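Local atomic coordinates of transglutaminase elicitor (Phytophthora sojae, PDB entry 3TW5), a protein that catalyses transglutaminase crosslinking between glutamine and lysine side chains and, as an elicitor, probably serves as a molecular pattern recognised by plant innate immunity. Residues A[12-17]-A[335-340]; A[65-70]-A[145-150]; A[103-108]-A[120-125]; A[127-132]-A[164-169]; A[302-307]-A[323-328]. The protein carries 1 engineered substitution. All coordinates share one frame; numbering follows the deposited sequence.

Interaction 1. Residues A[12-17]-A[335-340]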
# COMPACT_ATOMS: atom_id res chain seq x y z
N GLU A 12 -0.81 -15.29 13.59
CA GLU A 12 -1.20 -15.71 14.93
C GLU A 12 -0.14 -15.33 15.97
O GLU A 12 -0.48 -15.02 17.11
CB GLU A 12 -1.48 -17.22 14.97
CG GLU A 12 -2.81 -17.61 14.31
CD GLU A 12 -3.09 -19.11 14.34
OE1 GLU A 12 -4.27 -19.49 14.16
OE2 GLU A 12 -2.15 -19.91 14.54
N ALA A 13 1.12 -15.35 15.55
CA ALA A 13 2.23 -14.90 16.39
C ALA A 13 2.16 -13.40 16.66
O ALA A 13 2.29 -12.97 17.81
CB ALA A 13 3.56 -15.27 15.76
N TYR A 14 1.95 -12.62 15.60
CA TYR A 14 1.88 -11.16 15.72
C TYR A 14 0.67 -10.69 16.53
O TYR A 14 0.79 -9.78 17.35
CB TYR A 14 1.89 -10.49 14.34
CG TYR A 14 1.67 -8.99 14.39
CD1 TYR A 14 0.53 -8.40 13.84
CD2 TYR A 14 2.60 -8.15 15.01
CE1 TYR A 14 0.32 -7.03 13.90
CE2 TYR A 14 2.40 -6.78 15.07
CZ TYR A 14 1.27 -6.22 14.52
OH TYR A 14 1.08 -4.86 14.59
N PHE A 15 -0.49 -11.31 16.30
CA PHE A 15 -1.72 -10.89 16.98
C PHE A 15 -1.90 -11.55 18.35
O PHE A 15 -2.70 -11.09 19.16
CB PHE A 15 -2.94 -11.14 16.09
CG PHE A 15 -3.08 -10.16 14.96
CD1 PHE A 15 -3.50 -8.86 15.20
CD2 PHE A 15 -2.79 -10.54 13.65
CE1 PHE A 15 -3.63 -7.95 14.16
CE2 PHE A 15 -2.92 -9.64 12.60
CZ PHE A 15 -3.34 -8.34 12.86
N GLY A 16 -1.15 -12.62 18.60
CA GLY A 16 -1.21 -13.33 19.87
C GLY A 16 -2.54 -14.03 20.09
O GLY A 16 -2.95 -14.26 21.23
N THR A 17 -3.20 -14.37 18.98
CA THR A 17 -4.49 -15.07 19.01
C THR A 17 -4.66 -15.93 17.76
O THR A 17 -4.12 -15.60 16.70
CB THR A 17 -5.68 -14.08 19.18
OG1 THR A 17 -6.91 -14.82 19.29
CG2 THR A 17 -5.78 -13.10 18.01
N LEU A 335 1.69 -6.34 6.96
CA LEU A 335 1.36 -5.35 7.99
C LEU A 335 2.63 -4.76 8.59
O LEU A 335 3.58 -5.50 8.87
CB LEU A 335 0.54 -5.98 9.12
CG LEU A 335 -0.71 -6.82 8.82
CD1 LEU A 335 -0.33 -8.28 8.60
CD2 LEU A 335 -1.69 -6.70 9.97
N PRO A 336 2.66 -3.43 8.78
CA PRO A 336 3.74 -2.84 9.56
C PRO A 336 3.51 -3.07 11.06
O PRO A 336 2.45 -2.73 11.58
CB PRO A 336 3.65 -1.36 9.21
CG PRO A 336 2.24 -1.14 8.83
CD PRO A 336 1.76 -2.41 8.21
N LYS A 337 4.50 -3.67 11.73
CA LYS A 337 4.38 -4.01 13.15
C LYS A 337 4.21 -2.77 14.03
O LYS A 337 3.37 -2.77 14.94
CB LYS A 337 5.60 -4.80 13.62
CG LYS A 337 5.62 -6.26 13.22
CD LYS A 337 6.70 -7.00 14.00
CE LYS A 337 6.82 -8.45 13.57
NZ LYS A 337 7.79 -9.21 14.43
N ALA A 338 5.01 -1.74 13.76
CA ALA A 338 4.99 -0.50 14.53
C ALA A 338 5.62 0.64 13.74
O ALA A 338 6.23 0.41 12.69
CB ALA A 338 5.73 -0.70 15.86
N LYS A 339 5.46 1.86 14.25
CA LYS A 339 6.13 3.04 13.70
C LYS A 339 7.65 2.87 13.82
O LYS A 339 8.13 2.14 14.69
CB LYS A 339 5.72 4.28 14.48
CG LYS A 339 4.28 4.69 14.32
CD LYS A 339 3.96 5.88 15.20
CE LYS A 339 2.54 6.36 14.98
NZ LYS A 339 2.21 7.51 15.85
N PRO A 340 8.42 3.56 12.94
CA PRO A 340 9.87 3.60 13.13
C PRO A 340 10.25 4.18 14.49
O PRO A 340 9.45 4.87 15.12
CB PRO A 340 10.35 4.52 12.00
CG PRO A 340 9.13 5.22 11.50
CD PRO A 340 8.01 4.26 11.72
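Tyr-14 and Lys-337 make the one polar bond of this contact. The phenol OH of Tyr-14 donates to the carbonyl O of Lys-337 over 3.1 Å, reaching it at a C=O...donor angle of 115° and tilted 20° from the carbonyl plane. CG of Tyr-14 stands opposite its own backbone N (chi1 174°), which carries the ring off the last turn of helix 5-15 and across to the end of strand 333-336.

Apolar packing flanks this bond. The aliphatic start of Lys-337 runs past the tyrosine in the opposite direction, its CG lying 3.7 Å from CE2 of Tyr-14, while the rest of the lysine chain continues extended. Next to it, CZ of Phe-15 approaches CD2 of Leu-335 at 3.7 Å, the two side chains coming from opposite directions. The same methyl lies more loosely by the Tyr-14 ring, 4.4 Å from CE1. Within the helix end, CD1 of Tyr-14 sits over the centre of one face of the Phe-15 ring.

Val-173 of strand 172-175 touches Tyr-14, Leu-335 and Lys-337, and Leu-216 packs on Phe-15. One phenol-to-backbone bond thus ties the tyrosine to the chain just after strand 333-336, whereas the apolar part has two pieces, the start of the Lys-337 chain along Tyr-14 and the Leu-335 methyl by Phe-15, with no charge pairing across this small interface.

Interaction 2. Residues A[65-70]-A[145-150]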
# COMPACT_ATOMS: atom_id res chain seq x y z
N ALA A 65 14.44 21.72 4.82
CA ALA A 65 15.78 22.29 4.94
C ALA A 65 15.73 23.67 5.61
O ALA A 65 16.43 23.90 6.60
CB ALA A 65 16.45 22.37 3.57
N LYS A 66 14.90 24.56 5.07
CA LYS A 66 14.75 25.92 5.59
C LYS A 66 14.38 25.98 7.07
O LYS A 66 14.95 26.77 7.83
CB LYS A 66 13.72 26.70 4.77
CG LYS A 66 14.20 27.17 3.41
CD LYS A 66 13.11 27.95 2.69
CE LYS A 66 13.62 28.58 1.40
NZ LYS A 66 12.55 29.37 0.71
N ALA A 67 13.43 25.14 7.48
CA ALA A 67 12.92 25.14 8.85
C ALA A 67 13.93 24.65 9.87
O ALA A 67 14.03 25.22 10.97
CB ALA A 67 11.66 24.30 8.93
N PHE A 68 14.67 23.61 9.52
CA PHE A 68 15.56 22.93 10.46
C PHE A 68 17.04 23.19 10.17
O PHE A 68 17.90 22.36 10.48
CB PHE A 68 15.24 21.43 10.50
CG PHE A 68 13.82 21.13 10.92
CD1 PHE A 68 13.48 21.06 12.26
CD2 PHE A 68 12.84 20.91 9.96
CE1 PHE A 68 12.17 20.78 12.65
CE2 PHE A 68 11.53 20.62 10.34
CZ PHE A 68 11.19 20.56 11.69
N GLY A 69 17.32 24.35 9.57
CA GLY A 69 18.68 24.85 9.37
C GLY A 69 19.62 23.96 8.57
O GLY A 69 20.71 23.65 9.04
N LYS A 70 19.19 23.56 7.38
CA LYS A 70 20.03 22.78 6.48
C LYS A 70 20.15 23.48 5.13
O LYS A 70 19.27 24.24 4.75
CB LYS A 70 19.48 21.36 6.32
CG LYS A 70 19.46 20.55 7.61
CD LYS A 70 18.46 19.40 7.56
CE LYS A 70 19.11 18.12 7.08
NZ LYS A 70 19.92 17.47 8.15
N VAL A 145 1.04 23.89 9.42
CA VAL A 145 1.88 24.14 10.59
C VAL A 145 3.05 25.05 10.21
O VAL A 145 3.80 24.77 9.27
CB VAL A 145 2.45 22.83 11.20
CG1 VAL A 145 3.28 23.12 12.44
CG2 VAL A 145 1.33 21.87 11.53
N LYS A 146 3.20 26.15 10.95
CA LYS A 146 4.33 27.06 10.75
C LYS A 146 5.42 26.76 11.77
O LYS A 146 5.17 26.69 12.97
CB LYS A 146 3.88 28.52 10.85
N HIS A 147 6.64 26.57 11.27
CA HIS A 147 7.80 26.30 12.12
C HIS A 147 9.02 27.02 11.56
O HIS A 147 9.41 26.78 10.41
CB HIS A 147 8.05 24.80 12.22
CG HIS A 147 9.05 24.43 13.27
ND1 HIS A 147 10.41 24.37 13.01
CD2 HIS A 147 8.90 24.11 14.57
CE1 HIS A 147 11.05 24.02 14.12
NE2 HIS A 147 10.15 23.86 15.08
N ASN A 148 9.61 27.89 12.37
CA ASN A 148 10.72 28.77 11.97
C ASN A 148 10.48 29.52 10.65
O ASN A 148 11.34 29.53 9.76
CB ASN A 148 12.06 28.00 11.96
CG ASN A 148 12.46 27.50 13.34
OD1 ASN A 148 12.06 28.05 14.37
ND2 ASN A 148 13.26 26.43 13.36
N GLY A 149 9.30 30.13 10.54
CA GLY A 149 8.98 31.01 9.43
C GLY A 149 8.52 30.34 8.15
O GLY A 149 8.14 31.02 7.19
N VAL A 150 8.54 29.01 8.12
CA VAL A 150 8.07 28.27 6.94
C VAL A 150 6.79 27.47 7.24
O VAL A 150 6.70 26.77 8.26
CB VAL A 150 9.19 27.40 6.28
CG1 VAL A 150 9.72 26.36 7.24
CG2 VAL A 150 8.70 26.73 5.00
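His-147 lays its imidazole beside the phenyl ring of Phe-68, with CE1 of the histidine 3.7 Å from CE1 of the phenylalanine. The ring planes are only 23° from parallel, yet they are slid so far apart, with centroids separated by 5.0 Å, that the overlap is slight and the rings meet mainly at their CE1 corners rather than stacking. CG of His-147 lies opposite its backbone N (chi1 -169°), and this rotation turns the ring toward the end of helix 60-67. The carbonyl O of His-147 also comes within 3.7 Å of the methyl CB of Ala-67. Met-357 of helix 352-364 is touched by both side chains, His-147 and Phe-68.

Asn-148 supplies the polar bond. Its ND2 donates to the carbonyl O of Ala-67 over 2.8 Å, almost perfectly straight at 178°, with the acceptor in the amide plane and the donor in the carbonyl plane. An oxygen at the C-terminal end of the helix, where the carbonyls run short of backbone partners, thus receives a side-chain N-H, and this fixes the rotation of the amide.

Beyond Gly-149, Val-150 brings CG1 against CB of Ala-67, and Lys-63 of the same helix packs on the valine too. The small alanine is therefore covered from the turn by both a carbonyl and a methyl.

His-147 to Val-150 form a type I' beta turn, the tight turn of a two-residue beta hairpin, here joining strands 145-147 and 150-152 and setting its tip against a helix C-terminus.

Interaction 3. Residues A[103-108]-A[120-125]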
# COMPACT_ATOMS: atom_id res chain seq x y z
N LEU A 103 13.53 2.40 -25.46
CA LEU A 103 13.26 1.50 -24.33
C LEU A 103 11.80 1.03 -24.28
O LEU A 103 10.90 1.70 -24.79
CB LEU A 103 13.65 2.17 -23.00
CG LEU A 103 15.09 2.10 -22.46
CD1 LEU A 103 15.56 0.66 -22.23
CD2 LEU A 103 16.08 2.88 -23.32
N THR A 104 11.59 -0.12 -23.64
CA THR A 104 10.26 -0.69 -23.46
C THR A 104 10.00 -1.06 -22.00
O THR A 104 9.80 -2.23 -21.65
CB THR A 104 10.04 -1.93 -24.37
OG1 THR A 104 11.22 -2.75 -24.35
CG2 THR A 104 9.73 -1.51 -25.80
N ASP A 105 10.00 -0.03 -21.15
CA ASP A 105 9.78 -0.19 -19.70
C ASP A 105 8.86 0.91 -19.15
O ASP A 105 8.51 0.90 -17.97
CB ASP A 105 11.12 -0.21 -18.94
CG ASP A 105 12.04 0.95 -19.33
OD1 ASP A 105 11.59 1.89 -20.02
OD2 ASP A 105 13.23 0.91 -18.94
N GLY A 106 8.49 1.84 -20.02
CA GLY A 106 7.62 2.95 -19.65
C GLY A 106 8.38 4.15 -19.14
O GLY A 106 7.88 4.90 -18.30
N SER A 107 9.61 4.33 -19.64
CA SER A 107 10.48 5.42 -19.23
C SER A 107 9.98 6.77 -19.71
O SER A 107 9.22 6.86 -20.67
CB SER A 107 11.90 5.20 -19.74
OG SER A 107 12.55 4.16 -19.04
N SER A 108 10.40 7.82 -19.01
CA SER A 108 10.12 9.20 -19.40
C SER A 108 11.34 10.03 -19.02
O SER A 108 11.92 9.83 -17.95
CB SER A 108 8.88 9.71 -18.67
OG SER A 108 8.60 11.06 -19.02
N CYS A 120 16.44 8.58 -18.36
CA CYS A 120 15.19 7.89 -18.69
C CYS A 120 14.77 6.96 -17.55
O CYS A 120 15.29 5.85 -17.41
CB CYS A 120 15.32 7.11 -20.00
SG CYS A 120 15.78 8.10 -21.44
N ILE A 121 13.81 7.42 -16.75
CA ILE A 121 13.33 6.69 -15.58
C ILE A 121 11.88 6.22 -15.78
O ILE A 121 11.04 7.00 -16.22
CB ILE A 121 13.44 7.57 -14.30
CG1 ILE A 121 14.88 8.05 -14.09
CG2 ILE A 121 12.94 6.82 -13.06
CD1 ILE A 121 15.04 9.22 -13.15
N PRO A 122 11.60 4.93 -15.47
CA PRO A 122 10.23 4.43 -15.45
C PRO A 122 9.35 5.22 -14.48
O PRO A 122 9.79 5.55 -13.37
CB PRO A 122 10.39 2.99 -14.96
CG PRO A 122 11.75 2.60 -15.40
CD PRO A 122 12.58 3.85 -15.28
N THR A 123 8.13 5.53 -14.91
CA THR A 123 7.25 6.43 -14.16
C THR A 123 6.58 5.79 -12.94
O THR A 123 5.99 6.49 -12.12
CB THR A 123 6.17 7.06 -15.07
OG1 THR A 123 5.56 6.04 -15.87
CG2 THR A 123 6.79 8.11 -15.98
N TRP A 124 6.66 4.47 -12.83
CA TRP A 124 6.05 3.76 -11.72
C TRP A 124 6.95 3.66 -10.48
O TRP A 124 6.47 3.43 -9.37
CB TRP A 124 5.55 2.38 -12.15
CG TRP A 124 6.62 1.39 -12.47
CD1 TRP A 124 7.25 1.20 -13.66
CD2 TRP A 124 7.18 0.42 -11.57
NE1 TRP A 124 8.17 0.19 -13.57
CE2 TRP A 124 8.15 -0.31 -12.29
CE3 TRP A 124 6.96 0.11 -10.21
CZ2 TRP A 124 8.90 -1.34 -11.71
CZ3 TRP A 124 7.71 -0.92 -9.63
CH2 TRP A 124 8.67 -1.63 -10.38
N PHE A 125 8.26 3.84 -10.69
CA PHE A 125 9.25 3.89 -9.61
C PHE A 125 8.83 4.93 -8.58
O PHE A 125 8.58 6.08 -8.93
CB PHE A 125 10.63 4.26 -10.17
CG PHE A 125 11.37 3.12 -10.82
CD1 PHE A 125 12.74 3.22 -11.02
CD2 PHE A 125 10.72 1.96 -11.22
CE1 PHE A 125 13.45 2.18 -11.62
CE2 PHE A 125 11.42 0.91 -11.82
CZ PHE A 125 12.79 1.02 -12.02
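Thr-123 holds OG1 between its backbone N and carbonyl carbon (chi1 48°), which leaves CG2 beside the N and turned to CB of Ser-108, 3.8 Å away. Ser-107, rotated with OG beside its own N (chi1 -72°), brings that hydroxyl within 2.7 Å of Asp-105 OD1 in a hydrogen bond that meets the oxygen from above the carboxylate plane. The same OG lies 3.8 Å from CD of Pro-122, while CB of Ser-107 packs at 3.9 Å on CB of Cys-120. Ser-108 sends its hydroxyl to Asp-97.

The backbones carry the rest. Ser-108 N donates to Ile-121 O at 3.0 Å, and Ile-121 N returns a bond to Ser-108 O at 3.3 Å, closing an antiparallel hydrogen-bonded pair. Next along comes the non-hydrogen-bonded pair of Ser-107 with Pro-122, a position that proline fits without costing a bond between the two. Past the proline, Thr-123 N makes a weak bond to Gly-106 O.

Cys-120 is joined by a disulfide to Cys-100, which ties the hairpin to the loop leading into it. This is the open end of the antiparallel hairpin of strands 107-110 and 118-122, part of a small, disulfide-braced three-stranded sheet completed by strand 93-94.

Interaction 4. Residues A[127-132]-A[164-169]. Engineered in segment 127-132: Ser-128 (natural residue Cys).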
# COMPACT_ATOMS: atom_id res chain seq x y z
N ILE A 127 7.69 5.40 -3.93
CA ILE A 127 7.71 4.98 -2.53
C ILE A 127 6.31 4.61 -2.01
O ILE A 127 5.94 4.97 -0.89
CB ILE A 127 8.39 6.03 -1.61
CG1 ILE A 127 7.75 7.41 -1.79
CG2 ILE A 127 9.89 6.09 -1.88
CD1 ILE A 127 7.99 8.36 -0.64
N SER A 128 5.55 3.87 -2.82
CA SER A 128 4.23 3.40 -2.43
C SER A 128 4.32 2.44 -1.24
O SER A 128 3.41 2.38 -0.41
CB SER A 128 3.53 2.70 -3.61
OG SER A 128 4.19 1.50 -3.95
N HIS A 129 5.42 1.70 -1.19
CA HIS A 129 5.73 0.78 -0.09
C HIS A 129 5.96 1.52 1.23
O HIS A 129 5.88 0.93 2.30
CB HIS A 129 6.97 -0.03 -0.43
CG HIS A 129 8.19 0.81 -0.67
ND1 HIS A 129 8.57 1.23 -1.92
CD2 HIS A 129 9.11 1.31 0.20
CE1 HIS A 129 9.67 1.96 -1.82
NE2 HIS A 129 10.01 2.03 -0.55
N ALA A 130 6.26 2.82 1.13
CA ALA A 130 6.53 3.66 2.29
C ALA A 130 5.31 4.47 2.71
O ALA A 130 5.06 4.65 3.90
CB ALA A 130 7.71 4.56 2.01
N TRP A 131 4.56 4.97 1.72
CA TRP A 131 3.34 5.73 1.97
C TRP A 131 2.26 4.89 2.65
O TRP A 131 1.62 5.33 3.60
CB TRP A 131 2.80 6.35 0.68
CG TRP A 131 1.31 6.55 0.67
CD1 TRP A 131 0.59 7.40 1.47
CD2 TRP A 131 0.36 5.88 -0.16
NE1 TRP A 131 -0.74 7.29 1.19
CE2 TRP A 131 -0.92 6.37 0.19
CE3 TRP A 131 0.46 4.92 -1.17
CZ2 TRP A 131 -2.09 5.93 -0.43
CZ3 TRP A 131 -0.70 4.48 -1.79
CH2 TRP A 131 -1.96 4.99 -1.42
N SER A 132 2.06 3.67 2.14
CA SER A 132 1.00 2.78 2.63
C SER A 132 1.04 2.53 4.14
O SER A 132 0.03 2.75 4.82
CB SER A 132 1.01 1.45 1.86
OG SER A 132 0.96 1.67 0.47
N VAL A 164 10.55 9.28 5.20
CA VAL A 164 11.08 8.77 6.47
C VAL A 164 10.90 7.26 6.50
O VAL A 164 11.86 6.52 6.72
CB VAL A 164 10.39 9.42 7.70
CG1 VAL A 164 10.68 8.63 8.97
CG2 VAL A 164 10.84 10.85 7.86
N TYR A 165 9.68 6.80 6.24
CA TYR A 165 9.35 5.38 6.24
C TYR A 165 10.16 4.58 5.22
O TYR A 165 10.42 3.39 5.43
CB TYR A 165 7.85 5.18 5.99
CG TYR A 165 7.01 5.19 7.24
CD1 TYR A 165 6.33 4.05 7.65
CD2 TYR A 165 6.89 6.34 8.01
CE1 TYR A 165 5.55 4.05 8.79
CE2 TYR A 165 6.12 6.35 9.16
CZ TYR A 165 5.45 5.20 9.54
OH TYR A 165 4.68 5.20 10.68
N ASP A 166 10.56 5.22 4.13
CA ASP A 166 11.44 4.59 3.16
C ASP A 166 12.85 4.42 3.73
O ASP A 166 13.47 3.38 3.56
CB ASP A 166 11.50 5.39 1.86
CG ASP A 166 12.53 4.84 0.89
OD1 ASP A 166 12.26 3.81 0.24
OD2 ASP A 166 13.61 5.45 0.77
N GLY A 167 13.33 5.46 4.41
CA GLY A 167 14.70 5.47 4.93
C GLY A 167 14.89 4.66 6.20
O GLY A 167 15.99 4.16 6.46
N ALA A 168 13.83 4.53 6.99
CA ALA A 168 13.89 3.81 8.25
C ALA A 168 13.52 2.35 8.09
O ALA A 168 12.82 1.97 7.14
CB ALA A 168 12.99 4.48 9.28
N ARG A 169 14.01 1.52 9.01
CA ARG A 169 13.60 0.13 9.10
C ARG A 169 12.20 0.08 9.71
O ARG A 169 12.01 0.46 10.87
CB ARG A 169 14.58 -0.67 9.95
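The imidazole of His-129 meets Asp-166 with its edge: OD1 of the aspartate lies practically in the ring plane, and NE2 donates to it over 3.0 Å at 167°. One face of the ring is backed by the carbonyl carbon of Ile-127, near the rim. The carboxylate is turned 53° from the imidazole and offers the anti lone pair of OD1, the one directed away from OD2. That second oxygen accepts from ND2 of Asn-83, so the two ends of the carboxylate are held by different partners, which should limit its rotation. For the histidine, chi1 of 60° swings the ring back over the start of the helix, from where NE2 can reach across.

Beside this bond the contact is mostly van der Waals packing. Ala-130, with only a methyl, sits where the backbones are nearest, its CA 5.1 Å from CA of Asp-166. Its CB lies 3.9 Å from CB of Asp-166 and 4.0 Å from CB of Tyr-165, and CG2 of Ile-127 rests against the carboxylate, 3.9 Å from OD1 of Asp-166. The tyrosine ring then leads away to a hydrogen bond between its OH and Glu-138.

Ser-128, an engineered replacement of the natural cysteine, occupies the first turn of helix 128-137. A cysteine at a helix N-terminus is consistent with the papain-like clan to which the family is assigned.

Ile-127 occupies the N-cap position of helix 128-137, which packs against the C-terminal turn of helix 154-167; strand 232-246 touches Trp-131 and Ser-132, whereas helix 352-364 covers Val-164.

Interaction 5. Residues A[302-307]-A[323-328]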
# COMPACT_ATOMS: atom_id res chain seq x y z
N GLN A 302 -11.89 -3.72 -5.85
CA GLN A 302 -11.99 -4.76 -6.86
C GLN A 302 -12.73 -5.97 -6.32
O GLN A 302 -12.59 -6.33 -5.14
CB GLN A 302 -10.59 -5.18 -7.33
CG GLN A 302 -10.59 -6.03 -8.58
CD GLN A 302 -9.24 -6.05 -9.26
OE1 GLN A 302 -8.25 -6.55 -8.72
NE2 GLN A 302 -9.19 -5.50 -10.47
N TYR A 303 -13.53 -6.60 -7.18
CA TYR A 303 -14.20 -7.83 -6.81
C TYR A 303 -13.28 -9.02 -7.03
O TYR A 303 -12.43 -9.00 -7.93
CB TYR A 303 -15.50 -8.02 -7.61
CG TYR A 303 -16.60 -7.07 -7.21
CD1 TYR A 303 -17.33 -7.27 -6.03
CD2 TYR A 303 -16.92 -5.97 -8.00
CE1 TYR A 303 -18.35 -6.40 -5.67
CE2 TYR A 303 -17.94 -5.09 -7.65
CZ TYR A 303 -18.65 -5.31 -6.48
OH TYR A 303 -19.66 -4.43 -6.13
N TYR A 304 -13.44 -10.04 -6.19
CA TYR A 304 -12.70 -11.28 -6.32
C TYR A 304 -13.66 -12.45 -6.19
O TYR A 304 -14.55 -12.45 -5.34
CB TYR A 304 -11.59 -11.37 -5.28
CG TYR A 304 -10.57 -10.26 -5.39
CD1 TYR A 304 -9.66 -10.23 -6.45
CD2 TYR A 304 -10.53 -9.23 -4.46
CE1 TYR A 304 -8.73 -9.21 -6.57
CE2 TYR A 304 -9.60 -8.19 -4.57
CZ TYR A 304 -8.70 -8.19 -5.62
OH TYR A 304 -7.78 -7.18 -5.74
N TYR A 305 -13.46 -13.44 -7.05
CA TYR A 305 -14.34 -14.59 -7.14
C TYR A 305 -13.52 -15.85 -6.89
O TYR A 305 -12.50 -16.07 -7.55
CB TYR A 305 -15.02 -14.64 -8.51
CG TYR A 305 -15.49 -13.29 -9.01
CD1 TYR A 305 -16.78 -12.83 -8.72
CD2 TYR A 305 -14.64 -12.46 -9.75
CE1 TYR A 305 -17.21 -11.58 -9.16
CE2 TYR A 305 -15.06 -11.22 -10.19
CZ TYR A 305 -16.35 -10.78 -9.90
OH TYR A 305 -16.76 -9.55 -10.34
N TYR A 306 -13.97 -16.66 -5.95
CA TYR A 306 -13.25 -17.87 -5.58
C TYR A 306 -14.14 -18.94 -4.96
O TYR A 306 -15.17 -18.63 -4.35
CB TYR A 306 -12.06 -17.54 -4.66
CG TYR A 306 -12.37 -16.59 -3.52
CD1 TYR A 306 -12.24 -15.21 -3.68
CD2 TYR A 306 -12.76 -17.08 -2.27
CE1 TYR A 306 -12.51 -14.34 -2.63
CE2 TYR A 306 -13.03 -16.21 -1.21
CZ TYR A 306 -12.90 -14.84 -1.40
OH TYR A 306 -13.17 -13.98 -0.36
N LEU A 307 -13.73 -20.19 -5.13
CA LEU A 307 -14.34 -21.31 -4.43
C LEU A 307 -13.54 -21.57 -3.17
O LEU A 307 -12.33 -21.73 -3.23
CB LEU A 307 -14.33 -22.57 -5.31
CG LEU A 307 -15.18 -22.67 -6.58
CD1 LEU A 307 -14.77 -23.90 -7.37
CD2 LEU A 307 -16.67 -22.71 -6.25
N TYR A 323 -13.40 -17.08 -12.34
CA TYR A 323 -13.90 -15.89 -13.05
C TYR A 323 -12.85 -14.81 -13.34
O TYR A 323 -13.12 -13.61 -13.20
CB TYR A 323 -15.09 -15.26 -12.31
CG TYR A 323 -16.43 -15.93 -12.53
CD1 TYR A 323 -16.73 -16.57 -13.74
CD2 TYR A 323 -17.42 -15.88 -11.55
CE1 TYR A 323 -17.98 -17.18 -13.94
CE2 TYR A 323 -18.67 -16.48 -11.74
CZ TYR A 323 -18.94 -17.13 -12.94
OH TYR A 323 -20.16 -17.72 -13.15
N GLY A 324 -11.66 -15.23 -13.75
CA GLY A 324 -10.62 -14.27 -14.14
C GLY A 324 -9.93 -13.56 -12.99
O GLY A 324 -9.08 -12.71 -13.22
N SER A 325 -10.30 -13.91 -11.76
CA SER A 325 -9.50 -13.55 -10.58
C SER A 325 -8.34 -14.54 -10.47
O SER A 325 -7.57 -14.51 -9.51
CB SER A 325 -10.35 -13.57 -9.31
OG SER A 325 -11.07 -12.35 -9.15
N ASP A 326 -8.23 -15.40 -11.48
CA ASP A 326 -7.13 -16.34 -11.65
C ASP A 326 -5.81 -15.61 -11.92
O ASP A 326 -4.76 -16.00 -11.40
CB ASP A 326 -7.46 -17.30 -12.80
CG ASP A 326 -6.51 -18.49 -12.87
OD1 ASP A 326 -6.38 -19.23 -11.87
OD2 ASP A 326 -5.90 -18.69 -13.95
N ASP A 327 -5.88 -14.56 -12.73
CA ASP A 327 -4.71 -13.73 -13.05
C ASP A 327 -4.72 -12.43 -12.24
O ASP A 327 -3.67 -11.85 -11.98
CB ASP A 327 -4.66 -13.39 -14.55
CG ASP A 327 -4.46 -14.63 -15.42
OD1 ASP A 327 -3.90 -15.64 -14.93
OD2 ASP A 327 -4.87 -14.58 -16.60
N ASP A 328 -5.92 -11.99 -11.86
CA ASP A 328 -6.10 -10.69 -11.23
C ASP A 328 -6.45 -10.79 -9.74
O ASP A 328 -7.60 -10.60 -9.34
CB ASP A 328 -7.17 -9.89 -11.99
CG ASP A 328 -7.25 -8.44 -11.55
OD1 ASP A 328 -6.28 -7.93 -10.95
OD2 ASP A 328 -8.30 -7.81 -11.80
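Ser-325 OG accepts a weak hydrogen bond from the backbone N of Tyr-305, 3.4 Å long with an angle of 156° at the hydrogen. The hydroxyl oxygen is also tucked between two side chains, 3.7 Å from CD1 of Tyr-304 at the edge of that ring and 3.6 Å from CD2 of Tyr-305. With OG beside its own backbone N (chi1 -82°), the serine reaches the strand just where these neighbouring tyrosines leave it.

Tyr-305 and Tyr-323 form the aromatic part, a T-shaped pair in which the edge of Tyr-323 is directed at the face of Tyr-305. The planes stand 85° apart and the centroids 5.8 Å, while CB of Tyr-323 packs 3.8 Å from CD2 of Tyr-305. Phe-255 continues the cluster with another edge-to-face contact to Tyr-323.

Farther along, the carbonyl O of Asp-328 lies in the plane of the Tyr-304 ring, 3.3 Å from CE1, where the electropositive ring hydrogens would suit an oxygen. The Asp-328 carboxylate comes close to the amide of Gln-302 from the opposite direction, but their planes are almost perpendicular. NE2 of Gln-302 approaches OD2 of Asp-328 to 2.8 Å at an angle too poor for a hydrogen bond.

Strand 299-310 pairs with strand 269-280 on one edge and 316-321 on the other. The loop 323-328 follows that second neighbour and folds back beside strand 299-310 before the chain enters strand 333-336; on the sheet, Tyr-306 meets helix 202-215.

How the interactions relate
From the N terminus, the end of helix 5-15 opens interaction 1, which closes only at 335-340 and so encloses all the others. Interaction 2 opens next, at the end of helix 60-67, and spans the short hairpin loop of interaction 3 before closing at 145-150. Interaction 4 opens at 127-132, soon after interaction 3 ends, and closes at 164-169, so its segments alternate with those of interaction 2 and the two cross. Interaction 5 follows in series, a local closure on the large antiparallel sheet that interaction 1 also reaches. Interactions 1 and 4 touch directly: Pro-340 CD packs 3.5 Å from CZ of Tyr-165, linking the strand's exit to the helices.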